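Local coordinates for protein AxyAgu115A (Amphibacillus xylanus NBRC 15112, PDB 6NPS) that probably acts as an alpha-glucuronidase of glycoside hydrolase family 115, removing glucuronic acid side groups from arabinoglucuronoxylan, at residues L509-P522 / L570-Q582. The protein carries 3 engineered substitutions. Sequence-based numbering, arbitrary orientation.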
ATOM      1  N   LEU A 509      -7.925  32.943 -12.482  1.00 28.51           N
ATOM      2  CA  LEU A 509      -8.753  31.858 -11.949  1.00 32.49           C
ATOM      3  C   LEU A 509      -9.187  30.908 -13.058  1.00 30.83           C
ATOM      4  O   LEU A 509      -9.093  29.685 -12.911  1.00 30.95           O
ATOM      5  CB  LEU A 509     -10.012  32.413 -11.251  1.00 28.93           C
ATOM      6  CG  LEU A 509      -9.727  33.193  -9.973  1.00 31.25           C
ATOM      7  CD1 LEU A 509     -10.989  33.779  -9.381  1.00 32.64           C
ATOM      8  CD2 LEU A 509      -9.035  32.271  -8.955  1.00 31.19           C
ATOM      9  N   LEU A 510      -9.705  31.463 -14.171  1.00 31.58           N
ATOM     10  CA  LEU A 510     -10.290  30.616 -15.220  1.00 33.41           C
ATOM     11  C   LEU A 510      -9.201  29.847 -15.947  1.00 32.54           C
ATOM     12  O   LEU A 510      -9.315  28.628 -16.162  1.00 29.86           O
ATOM     13  CB  LEU A 510     -11.077  31.464 -16.238  1.00 31.02           C
ATOM     14  CG  LEU A 510     -12.266  32.245 -15.711  1.00 30.74           C
ATOM     15  CD1 LEU A 510     -12.994  32.970 -16.873  1.00 29.22           C
ATOM     16  CD2 LEU A 510     -13.180  31.256 -15.039  1.00 31.99           C
ATOM     17  N   ASN A 511      -8.147  30.557 -16.345  1.00 33.72           N
ATOM     18  CA  ASN A 511      -7.004  29.925 -16.983  1.00 37.40           C
ATOM     19  C   ASN A 511      -6.326  28.961 -16.028  1.00 40.93           C
ATOM     20  O   ASN A 511      -5.928  27.856 -16.421  1.00 39.71           O
ATOM     21  CB  ASN A 511      -6.022  30.994 -17.444  1.00 48.93           C
ATOM     22  CG  ASN A 511      -5.105  30.493 -18.522  1.00 61.67           C
ATOM     23  OD1 ASN A 511      -5.514  30.349 -19.674  1.00 62.74           O
ATOM     24  ND2 ASN A 511      -3.861  30.203 -18.158  1.00 64.29           N
ATOM     25  N   GLY A 512      -6.198  29.364 -14.764  1.00 38.90           N
ATOM     26  CA  GLY A 512      -5.664  28.543 -13.701  1.00 35.98           C
ATOM     27  C   GLY A 512      -6.391  27.244 -13.444  1.00 31.72           C
ATOM     28  O   GLY A 512      -5.775  26.175 -13.527  1.00 33.23           O
ATOM     29  N   TYR A 513      -7.686  27.288 -13.101  1.00 26.40           N
ATOM     30  CA  TYR A 513      -8.343  26.036 -12.743  1.00 29.88           C
ATOM     31  C   TYR A 513      -8.454  25.102 -13.949  1.00 31.12           C
ATOM     32  O   TYR A 513      -8.325  23.875 -13.801  1.00 28.87           O
ATOM     33  CB  TYR A 513      -9.719  26.303 -12.083  1.00 27.64           C
ATOM     34  CG  TYR A 513     -10.943  26.280 -12.995  1.00 27.43           C
ATOM     35  CD1 TYR A 513     -11.500  25.077 -13.430  1.00 25.13           C
ATOM     36  CD2 TYR A 513     -11.586  27.477 -13.365  1.00 28.04           C
ATOM     37  CE1 TYR A 513     -12.636  25.057 -14.256  1.00 27.57           C
ATOM     38  CE2 TYR A 513     -12.743  27.460 -14.217  1.00 27.52           C
ATOM     39  CZ  TYR A 513     -13.244  26.242 -14.645  1.00 29.91           C
ATOM     40  OH  TYR A 513     -14.379  26.219 -15.479  1.00 32.04           O
ATOM     41  N   THR A 514      -8.653  25.646 -15.162  1.00 30.93           N
ATOM     42  CA  THR A 514      -8.861  24.739 -16.292  1.00 28.34           C
ATOM     43  C   THR A 514      -7.573  24.029 -16.693  1.00 31.03           C
ATOM     44  O   THR A 514      -7.626  22.861 -17.122  1.00 30.63           O
ATOM     45  CB  THR A 514      -9.482  25.462 -17.520  1.00 30.72           C
ATOM     46  OG1 THR A 514      -8.700  26.616 -17.924  1.00 29.11           O
ATOM     47  CG2 THR A 514     -10.936  25.878 -17.254  1.00 28.80           C
ATOM     48  N   LYS A 515      -6.417  24.697 -16.562  1.00 28.80           N
ATOM     49  CA  LYS A 515      -5.147  24.012 -16.803  1.00 31.60           C
ATOM     50  C   LYS A 515      -4.949  22.845 -15.835  1.00 31.91           C
ATOM     51  O   LYS A 515      -4.608  21.731 -16.242  1.00 35.23           O
ATOM     52  CB  LYS A 515      -3.942  24.984 -16.696  1.00 34.17           C
ATOM     53  CG  LYS A 515      -2.725  24.249 -17.308  1.00 40.72           C
ATOM     54  CD  LYS A 515      -1.486  25.029 -17.404  1.00 49.17           C
ATOM     55  CE  LYS A 515      -0.323  24.131 -17.887  1.00 47.36           C
ATOM     56  NZ  LYS A 515      -0.114  24.050 -19.344  1.00 43.80           N
ATOM     57  N   ILE A 516      -5.164  23.084 -14.544  1.00 33.08           N
ATOM     58  CA  ILE A 516      -4.994  22.034 -13.534  1.00 30.69           C
ATOM     59  C   ILE A 516      -6.038  20.912 -13.698  1.00 31.92           C
ATOM     60  O   ILE A 516      -5.699  19.721 -13.685  1.00 28.72           O
ATOM     61  CB  ILE A 516      -5.022  22.665 -12.131  1.00 26.03           C
ATOM     62  CG1 ILE A 516      -3.785  23.562 -11.952  1.00 27.00           C
ATOM     63  CG2 ILE A 516      -5.111  21.548 -11.050  1.00 27.06           C
ATOM     64  CD1 ILE A 516      -4.062  24.684 -10.997  1.00 29.13           C
ATOM     65  N   ALA A 517      -7.313  21.263 -13.897  1.00 28.65           N
ATOM     66  CA  ALA A 517      -8.327  20.230 -14.088  1.00 29.07           C
ATOM     67  C   ALA A 517      -8.042  19.376 -15.314  1.00 32.70           C
ATOM     68  O   ALA A 517      -8.285  18.157 -15.294  1.00 31.73           O
ATOM     69  CB  ALA A 517      -9.737  20.828 -14.224  1.00 30.90           C
ATOM     70  N   HIS A 518      -7.557  19.969 -16.363  1.00 32.50           N
ATOM     71  CA  HIS A 518      -7.287  19.231 -17.531  1.00 33.36           C
ATOM     72  C   HIS A 518      -6.123  18.305 -17.380  1.00 33.13           C
ATOM     73  O   HIS A 518      -6.022  17.391 -18.069  1.00 32.65           O
ATOM     74  CB  HIS A 518      -7.321  20.106 -18.775  1.00 32.72           C
ATOM     75  CG  HIS A 518      -6.011  20.298 -19.426  1.00 39.05           C
ATOM     76  ND1 HIS A 518      -4.967  20.909 -18.799  1.00 36.95           N
ATOM     77  CD2 HIS A 518      -5.581  19.983 -20.663  1.00 39.90           C
ATOM     78  CE1 HIS A 518      -3.940  20.943 -19.615  1.00 41.12           C
ATOM     79  NE2 HIS A 518      -4.289  20.388 -20.751  1.00 42.36           N
ATOM     80  N   ASN A 519      -5.242  18.574 -16.464  1.00 31.20           N
ATOM     81  CA  ASN A 519      -4.095  17.697 -16.225  1.00 32.83           C
ATOM     82  C   ASN A 519      -4.501  16.394 -15.528  1.00 30.50           C
ATOM     83  O   ASN A 519      -3.827  15.364 -15.709  1.00 31.94           O
ATOM     84  CB  ASN A 519      -3.029  18.421 -15.388  1.00 34.00           C
ATOM     85  CG  ASN A 519      -2.191  19.342 -16.234  1.00 41.39           C
ATOM     86  OD1 ASN A 519      -2.304  19.302 -17.462  1.00 36.61           O
ATOM     87  ND2 ASN A 519      -1.319  20.162 -15.599  1.00 38.00           N
ATOM     88  N   ARG A 520      -5.558  16.421 -14.710  1.00 29.89           N
ATOM     89  CA  ARG A 520      -6.116  15.183 -14.126  1.00 28.04           C
ATOM     90  C   ARG A 520      -7.557  15.504 -13.785  1.00 33.19           C
ATOM     91  O   ARG A 520      -7.797  16.254 -12.829  1.00 35.47           O
ATOM     92  CB  ARG A 520      -5.349  14.775 -12.878  1.00 27.83           C
ATOM     93  CG  ARG A 520      -5.766  13.426 -12.281  1.00 28.78           C
ATOM     94  CD  ARG A 520      -5.393  12.350 -13.306  1.00 29.40           C
ATOM     95  NE  ARG A 520      -5.472  11.047 -12.740  1.00 32.48           N
ATOM     96  CZ  ARG A 520      -4.707  10.020 -13.063  1.00 32.33           C
ATOM     97  NH1 ARG A 520      -3.740  10.134 -13.964  1.00 29.40           N
ATOM     98  NH2 ARG A 520      -4.921   8.873 -12.450  1.00 33.73           N
ATOM     99  N   ARG A 521      -8.520  14.954 -14.555  1.00 29.46           N
ATOM    100  CA  ARG A 521      -9.902  15.362 -14.378  1.00 30.17           C
ATOM    101  C   ARG A 521     -10.411  14.917 -12.995  1.00 32.07           C
ATOM    102  O   ARG A 521      -9.875  13.980 -12.390  1.00 30.97           O
ATOM    103  CB  ARG A 521     -10.743  14.770 -15.511  1.00 31.81           C
ATOM    104  CG  ARG A 521     -10.355  15.322 -16.901  1.00 31.20           C
ATOM    105  CD  ARG A 521     -11.456  14.933 -17.883  1.00 34.81           C
ATOM    106  NE  ARG A 521     -11.064  14.929 -19.292  1.00 38.59           N
ATOM    107  CZ  ARG A 521     -11.293  15.934 -20.139  1.00 38.88           C
ATOM    108  NH1 ARG A 521     -11.877  17.059 -19.706  1.00 34.53           N
ATOM    109  NH2 ARG A 521     -10.945  15.821 -21.414  1.00 41.47           N
ATOM    110  N   PRO A 522     -11.405  15.619 -12.451  1.00 32.01           N
ATOM    111  CA  PRO A 522     -11.759  15.459 -11.020  1.00 34.00           C
ATOM    112  C   PRO A 522     -11.997  14.032 -10.537  1.00 32.12           C
ATOM    113  O   PRO A 522     -11.426  13.636  -9.514  1.00 32.08           O
ATOM    114  CB  PRO A 522     -13.051  16.282 -10.920  1.00 35.34           C
ATOM    115  CG  PRO A 522     -12.902  17.331 -11.928  1.00 39.27           C
ATOM    116  CD  PRO A 522     -12.054  16.807 -13.043  1.00 34.47           C
ATOM    117  N   LEU A 570     -20.200  31.253 -12.557  1.00 31.82           N
ATOM    118  CA  LEU A 570     -19.266  31.232 -13.674  1.00 31.56           C
ATOM    119  C   LEU A 570     -17.809  31.098 -13.239  1.00 33.95           C
ATOM    120  O   LEU A 570     -16.981  30.624 -14.031  1.00 34.80           O
ATOM    121  CB  LEU A 570     -19.424  32.514 -14.521  1.00 30.22           C
ATOM    122  CG  LEU A 570     -20.776  32.668 -15.275  1.00 38.23           C
ATOM    123  CD1 LEU A 570     -20.888  33.979 -16.065  1.00 39.18           C
ATOM    124  CD2 LEU A 570     -21.069  31.479 -16.210  1.00 36.13           C
ATOM    125  N   VAL A 571     -17.444  31.590 -12.053  1.00 28.47           N
ATOM    126  CA  VAL A 571     -16.021  31.640 -11.717  1.00 29.85           C
ATOM    127  C   VAL A 571     -15.770  30.908 -10.394  1.00 29.66           C
ATOM    128  O   VAL A 571     -14.951  29.989 -10.314  1.00 29.42           O
ATOM    129  CB  VAL A 571     -15.539  33.100 -11.651  1.00 30.48           C
ATOM    130  CG1 VAL A 571     -14.058  33.142 -11.269  1.00 29.99           C
ATOM    131  CG2 VAL A 571     -15.802  33.789 -12.992  1.00 32.65           C
ATOM    132  N   TYR A 572     -16.470  31.314  -9.337  1.00 28.75           N
ATOM    133  CA  TYR A 572     -16.125  30.817  -8.011  1.00 26.61           C
ATOM    134  C   TYR A 572     -16.397  29.317  -7.880  1.00 31.56           C
ATOM    135  O   TYR A 572     -15.540  28.559  -7.418  1.00 26.11           O
ATOM    136  CB  TYR A 572     -16.906  31.615  -6.955  1.00 27.50           C
ATOM    137  CG  TYR A 572     -16.506  31.294  -5.528  1.00 32.40           C
ATOM    138  CD1 TYR A 572     -15.409  31.935  -4.928  1.00 29.71           C
ATOM    139  CD2 TYR A 572     -17.232  30.369  -4.776  1.00 34.80           C
ATOM    140  CE1 TYR A 572     -15.055  31.634  -3.600  1.00 35.83           C
ATOM    141  CE2 TYR A 572     -16.890  30.063  -3.468  1.00 37.01           C
ATOM    142  CZ  TYR A 572     -15.811  30.704  -2.888  1.00 39.98           C
ATOM    143  OH  TYR A 572     -15.478  30.406  -1.600  1.00 44.02           O
ATOM    144  N   TYR A 573     -17.601  28.864  -8.246  1.00 30.48           N
ATOM    145  CA  TYR A 573     -17.921  27.446  -8.065  1.00 28.96           C
ATOM    146  C   TYR A 573     -17.019  26.528  -8.908  1.00 27.56           C
ATOM    147  O   TYR A 573     -16.433  25.592  -8.344  1.00 30.15           O
ATOM    148  CB  TYR A 573     -19.422  27.242  -8.354  1.00 30.24           C
ATOM    149  CG  TYR A 573     -19.803  25.781  -8.399  1.00 29.66           C
ATOM    150  CD1 TYR A 573     -19.782  25.011  -7.248  1.00 32.11           C
ATOM    151  CD2 TYR A 573     -20.161  25.167  -9.595  1.00 38.60           C
ATOM    152  CE1 TYR A 573     -20.119  23.653  -7.276  1.00 35.47           C
ATOM    153  CE2 TYR A 573     -20.507  23.825  -9.636  1.00 32.77           C
ATOM    154  CZ  TYR A 573     -20.455  23.074  -8.476  1.00 34.24           C
ATOM    155  OH  TYR A 573     -20.762  21.741  -8.505  1.00 35.58           O
ATOM    156  N   PRO A 574     -16.866  26.715 -10.237  1.00 31.07           N
ATOM    157  CA  PRO A 574     -15.882  25.890 -10.993  1.00 24.40           C
ATOM    158  C   PRO A 574     -14.463  25.939 -10.423  1.00 29.42           C
ATOM    159  O   PRO A 574     -13.767  24.915 -10.419  1.00 30.21           O
ATOM    160  CB  PRO A 574     -15.893  26.508 -12.406  1.00 28.02           C
ATOM    161  CG  PRO A 574     -17.051  27.353 -12.462  1.00 31.08           C
ATOM    162  CD  PRO A 574     -17.517  27.719 -11.084  1.00 27.77           C
ATOM    163  N   THR A 575     -13.961  27.124 -10.049  1.00 31.02           N
ATOM    164  CA  THR A 575     -12.581  27.212  -9.550  1.00 29.24           C
ATOM    165  C   THR A 575     -12.423  26.453  -8.252  1.00 25.55           C
ATOM    166  O   THR A 575     -11.587  25.552  -8.133  1.00 29.12           O
ATOM    167  CB  THR A 575     -12.167  28.679  -9.317  1.00 32.29           C
ATOM    168  OG1 THR A 575     -12.278  29.377 -10.540  1.00 31.26           O
ATOM    169  CG2 THR A 575     -10.702  28.759  -8.805  1.00 30.83           C
ATOM    170  N   VAL A 576     -13.247  26.790  -7.271  1.00 29.53           N
ATOM    171  CA  VAL A 576     -13.073  26.245  -5.939  1.00 30.08           C
ATOM    172  C   VAL A 576     -13.435  24.778  -5.932  1.00 30.94           C
ATOM    173  O   VAL A 576     -12.763  23.965  -5.288  1.00 28.59           O
ATOM    174  CB  VAL A 576     -13.910  27.044  -4.914  1.00 30.52           C
ATOM    175  CG1 VAL A 576     -13.857  26.368  -3.540  1.00 37.30           C
ATOM    176  CG2 VAL A 576     -13.417  28.517  -4.832  1.00 33.28           C
ATOM    177  N   GLY A 577     -14.469  24.400  -6.686  1.00 31.93           N
ATOM    178  CA  GLY A 577     -14.844  23.005  -6.725  1.00 30.61           C
ATOM    179  C   GLY A 577     -13.718  22.140  -7.232  1.00 30.44           C
ATOM    180  O   GLY A 577     -13.366  21.136  -6.615  1.00 31.55           O
ATOM    181  N   ASN A 578     -13.148  22.507  -8.379  1.00 25.67           N
ATOM    182  CA  ASN A 578     -12.039  21.742  -8.940  1.00 25.14           C
ATOM    183  C   ASN A 578     -10.810  21.796  -8.039  1.00 25.74           C
ATOM    184  O   ASN A 578     -10.155  20.780  -7.780  1.00 29.27           O
ATOM    185  CB  ASN A 578     -11.664  22.322 -10.305  1.00 29.13           C
ATOM    186  CG  ASN A 578     -12.336  21.592 -11.460  1.00 32.85           C
ATOM    187  OD1 ASN A 578     -12.213  20.371 -11.597  1.00 32.98           O
ATOM    188  ND2 ASN A 578     -13.063  22.352 -12.298  1.00 32.35           N
ATOM    189  N   LEU A 579     -10.443  22.992  -7.605  1.00 25.78           N
ATOM    190  CA  LEU A 579      -9.145  23.113  -6.960  1.00 28.89           C
ATOM    191  C   LEU A 579      -9.174  22.641  -5.513  1.00 28.39           C
ATOM    192  O   LEU A 579      -8.154  22.148  -5.015  1.00 26.03           O
ATOM    193  CB  LEU A 579      -8.651  24.554  -7.035  1.00 30.08           C
ATOM    194  CG  LEU A 579      -8.372  24.993  -8.479  1.00 33.61           C
ATOM    195  CD1 LEU A 579      -7.608  26.273  -8.427  1.00 30.97           C
ATOM    196  CD2 LEU A 579      -7.568  23.961  -9.254  1.00 31.96           C
ATOM    197  N   ASN A 580     -10.298  22.805  -4.811  1.00 28.21           N
ATOM    198  CA  ASN A 580     -10.405  22.195  -3.485  1.00 30.27           C
ATOM    199  C   ASN A 580     -10.263  20.675  -3.573  1.00 32.55           C
ATOM    200  O   ASN A 580      -9.614  20.038  -2.722  1.00 27.83           O
ATOM    201  CB  ASN A 580     -11.727  22.576  -2.843  1.00 27.80           C
ATOM    202  CG  ASN A 580     -11.922  21.920  -1.470  1.00 28.83           C
ATOM    203  OD1 ASN A 580     -11.282  22.313  -0.505  1.00 31.20           O
ATOM    204  ND2 ASN A 580     -12.785  20.927  -1.392  1.00 26.98           N
ATOM    205  N   LEU A 581     -10.834  20.075  -4.621  1.00 28.13           N
ATOM    206  CA  LEU A 581     -10.722  18.624  -4.773  1.00 28.19           C
ATOM    207  C   LEU A 581      -9.281  18.202  -5.071  1.00 27.83           C
ATOM    208  O   LEU A 581      -8.808  17.184  -4.540  1.00 29.12           O
ATOM    209  CB  LEU A 581     -11.624  18.167  -5.919  1.00 26.41           C
ATOM    210  CG  LEU A 581     -11.615  16.650  -6.153  1.00 35.94           C
ATOM    211  CD1 LEU A 581     -13.003  16.309  -6.667  1.00 39.10           C
ATOM    212  CD2 LEU A 581     -10.588  16.268  -7.225  1.00 32.43           C
ATOM    213  N   GLN A 582      -8.589  18.930  -5.966  1.00 26.37           N
ATOM    214  CA  GLN A 582      -7.175  18.639  -6.227  1.00 28.40           C
ATOM    215  C   GLN A 582      -6.365  18.754  -4.929  1.00 28.99           C
ATOM    216  O   GLN A 582      -5.584  17.863  -4.584  1.00 25.34           O
ATOM    217  CB  GLN A 582      -6.610  19.593  -7.274  1.00 26.87           C
ATOM    218  CG  GLN A 582      -7.300  19.566  -8.621  1.00 29.46           C
ATOM    219  CD  GLN A 582      -6.733  18.500  -9.529  1.00 33.73           C
ATOM    220  OE1 GLN A 582      -5.559  18.145  -9.417  1.00 35.20           O
ATOM    221  NE2 GLN A 582      -7.564  17.972 -10.426  1.00 32.28           N
TER
HETATM  222  O   HOH W   1     -15.896  28.656 -15.753  1.00 45.15           O
HETATM  223  O   HOH W   2      -4.200  18.035 -11.876  1.00 31.93           O
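Tyr513 is a knob in a hole formed by Pro574, Thr575, Asn578 and Leu579, the knobs-into-holes centre of two similarly directed helices, 37° apart, that follow the TIM-barrel strands. Its ring is tightly held: Pro574 O lies 3.8 Å above one face, toward the rim, and Thr514 CG2 is over the other. A tyrosine fills the hole and carries its OH past Pro574 CB (3.4 Å) to Asn424 ND2 and a water bound to Leu570 O. A leucine here would probably open a gap beside Pro574 and leave Asn424 and that water without their hydroxyl partner. The Asn578 amide, 20° from the ring plane, sets ND2 3.3 Å from Tyr513 CD1; ND2 bonds to Pro574 O and Asn424 O. Thr575 suits burial: OG1, 3.5 Å from Tyr513 CD2, donates to Val571 O across the carbonyl plane from Thr575 N. One turn before Tyr513 and about one after, Leu509 CD1 meets Val571 CG1 (3.7 Å) and Ile516 CG2 meets Leu579 CD2. Round Arg520, whose NE bonds to Ala524 O, the contact is looser: a water donates to Ile516 O and Gln582 OE1. Bent at chi2 (-86°), Gln582 sets NE2 3.0 Å from Arg520 O, nearly in line with that carbonyl.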